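Delta-1-pyrroline-5-carboxylate dehydrogenase, mitochondrial (Mus musculus, PDB 4E3X) oxidises L-glutamate gamma-semialdehyde to L-glutamate with NAD+, the second step of mitochondrial proline degradation. Local coordinates at residues A340-G345 against K509-V514. Residues are numbered along the deposited sequence; the frame is centred on the assembly and turned at random.
Sequences AFEYGG and KSTGSV. With PRO (proline), chain K.
Glu-342, the first residue past helix 329-341 to leave helical backbone angles, faces Lys-509 and Thr-511 in the irregular loop between strands 503-506 and 523-524. After it the chain turns with positive phi at Tyr-343, Gly-344 and Gly-345, and Gly-345 N is hydrogen-bonded to Glu-342 O. No direct hydrogen bond joins the two segments. The Glu-342 and Lys-509 side chains cross at about a right angle, with Glu-342 OE1 4.0 Å from Lys-509 CE. Their charges lie beyond salt-bridge range; Glu-342 OE1 to Lys-509 NZ is 4.4 Å. A water bridges instead, hydrogen-bonded to Glu-342 OE1 (2.6 Å) and to Thr-511 OG1 (2.7 Å). Glu-342 OE2 is hydrogen-bonded to Tyr-559 OH of the second subunit. Lys-509 bends at its end (chi4 57°), bringing NZ back over its own loop to donate to Thr-511 OG1 (2.9 Å) and weakly to Thr-511 O. In this aldehyde dehydrogenase fold the loop forms part of the substrate pocket, here holding proline. Gly-512 N meets proline OXT almost straight on (2.9 Å, 175°), while Ser-513 grips proline O through both N and OG. Ser-349 OG also hydrogen-bonds the proline, next to the nucleophile Cys-348. A methionine in place of Lys-509 would probably cost Thr-511 OG1 its ammonium donor and leave the loop beside the carboxylate site less firmly held.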
loop_
_atom_site.group_PDB
_atom_site.type_symbol
_atom_site.label_atom_id
_atom_site.label_comp_id
_atom_site.label_asym_id
_atom_site.label_seq_id
_atom_site.Cartn_x
_atom_site.Cartn_y
_atom_site.Cartn_z
ATOM N N ALA B 340 -10.424 23.408 -18.525
ATOM C CA ALA B 340 -10.323 22.755 -19.823
ATOM C C ALA B 340 -9.105 23.178 -20.634
ATOM O O ALA B 340 -8.560 22.374 -21.395
ATOM C CB ALA B 340 -11.583 22.993 -20.638
ATOM N N PHE B 341 -8.694 24.435 -20.498
ATOM C CA PHE B 341 -7.742 25.001 -21.449
ATOM C C PHE B 341 -6.387 25.448 -20.896
ATOM O O PHE B 341 -5.455 25.632 -21.673
ATOM C CB PHE B 341 -8.394 26.169 -22.205
ATOM C CG PHE B 341 -9.634 25.789 -22.972
ATOM C CD1 PHE B 341 -9.686 24.603 -23.688
ATOM C CD2 PHE B 341 -10.745 26.618 -22.977
ATOM C CE1 PHE B 341 -10.826 24.245 -24.395
ATOM C CE2 PHE B 341 -11.887 26.270 -23.685
ATOM C CZ PHE B 341 -11.922 25.084 -24.395
ATOM N N GLU B 342 -6.259 25.627 -19.584
ATOM C CA GLU B 342 -4.945 25.964 -19.032
ATOM C C GLU B 342 -3.949 24.864 -19.370
ATOM O O GLU B 342 -4.295 23.678 -19.365
ATOM C CB GLU B 342 -5.011 26.204 -17.522
ATOM C CG GLU B 342 -5.628 27.548 -17.167
ATOM C CD GLU B 342 -5.707 27.794 -15.675
ATOM O OE1 GLU B 342 -6.011 26.851 -14.916
ATOM O OE2 GLU B 342 -5.453 28.944 -15.263
ATOM N N TYR B 343 -2.722 25.271 -19.687
ATOM C CA TYR B 343 -1.689 24.366 -20.193
ATOM C C TYR B 343 -2.226 23.494 -21.341
ATOM O O TYR B 343 -1.855 22.328 -21.502
ATOM C CB TYR B 343 -1.024 23.543 -19.067
ATOM C CG TYR B 343 0.216 22.803 -19.538
ATOM C CD1 TYR B 343 1.168 23.443 -20.332
ATOM C CD2 TYR B 343 0.435 21.473 -19.196
ATOM C CE1 TYR B 343 2.293 22.777 -20.787
ATOM C CE2 TYR B 343 1.564 20.801 -19.647
ATOM C CZ TYR B 343 2.488 21.464 -20.432
ATOM O OH TYR B 343 3.607 20.804 -20.894
ATOM N N GLY B 344 -3.110 24.080 -22.148
ATOM C CA GLY B 344 -3.679 23.380 -23.285
ATOM C C GLY B 344 -4.431 22.106 -22.939
ATOM O O GLY B 344 -4.482 21.183 -23.755
ATOM N N GLY B 345 -4.989 22.043 -21.731
ATOM C CA GLY B 345 -5.713 20.862 -21.286
ATOM C C GLY B 345 -4.827 19.651 -21.033
ATOM O O GLY B 345 -5.329 18.533 -20.888
ATOM N N LYS B 509 -13.056 24.653 -9.789
ATOM C CA LYS B 509 -12.609 23.910 -10.961
ATOM C C LYS B 509 -11.888 22.608 -10.594
ATOM O O LYS B 509 -11.399 22.440 -9.467
ATOM C CB LYS B 509 -11.708 24.768 -11.852
ATOM C CG LYS B 509 -10.413 25.243 -11.202
ATOM C CD LYS B 509 -9.565 26.011 -12.222
ATOM C CE LYS B 509 -8.268 26.534 -11.630
ATOM N NZ LYS B 509 -7.435 25.443 -11.054
ATOM N N SER B 510 -11.804 21.696 -11.560
ATOM C CA SER B 510 -11.311 20.343 -11.296
ATOM C C SER B 510 -9.794 20.224 -11.288
ATOM O O SER B 510 -9.283 19.150 -10.985
ATOM C CB SER B 510 -11.903 19.351 -12.299
ATOM O OG SER B 510 -11.416 19.611 -13.606
ATOM N N THR B 511 -9.093 21.304 -11.629
ATOM C CA THR B 511 -7.628 21.305 -11.636
ATOM C C THR B 511 -7.081 22.089 -10.454
ATOM O O THR B 511 -7.825 22.772 -9.756
ATOM C CB THR B 511 -7.078 21.969 -12.901
ATOM O OG1 THR B 511 -7.567 23.313 -12.981
ATOM C CG2 THR B 511 -7.490 21.202 -14.140
ATOM N N GLY B 512 -5.773 21.995 -10.239
ATOM C CA GLY B 512 -5.091 22.862 -9.296
ATOM C C GLY B 512 -5.064 22.393 -7.858
ATOM O O GLY B 512 -5.121 23.212 -6.941
ATOM N N SER B 513 -4.966 21.086 -7.646
ATOM C CA SER B 513 -4.799 20.587 -6.289
ATOM C C SER B 513 -3.536 21.177 -5.668
ATOM O O SER B 513 -2.530 21.407 -6.345
ATOM C CB SER B 513 -4.731 19.062 -6.263
ATOM O OG SER B 513 -3.569 18.597 -6.932
ATOM N N VAL B 514 -3.609 21.432 -4.370
ATOM C CA VAL B 514 -2.501 22.011 -3.639
ATOM C C VAL B 514 -2.031 21.036 -2.563
ATOM O O VAL B 514 -2.832 20.483 -1.807
ATOM C CB VAL B 514 -2.913 23.359 -3.026
ATOM C CG1 VAL B 514 -1.828 23.884 -2.093
ATOM C CG2 VAL B 514 -3.202 24.370 -4.132
HETATM N N PRO K . -2.055 17.928 -9.450
HETATM C CA PRO K . -2.430 18.600 -10.695
HETATM C C PRO K . -3.826 19.210 -10.633
HETATM O O PRO K . -4.607 18.963 -9.708
HETATM C CB PRO K . -2.387 17.464 -11.715
HETATM C CG PRO K . -1.277 16.602 -11.223
HETATM C CD PRO K . -1.332 16.669 -9.708
HETATM O OXT PRO K . -4.200 19.978 -11.521
HETATM O O HOH W 1 -6.064 24.217 -14.996
#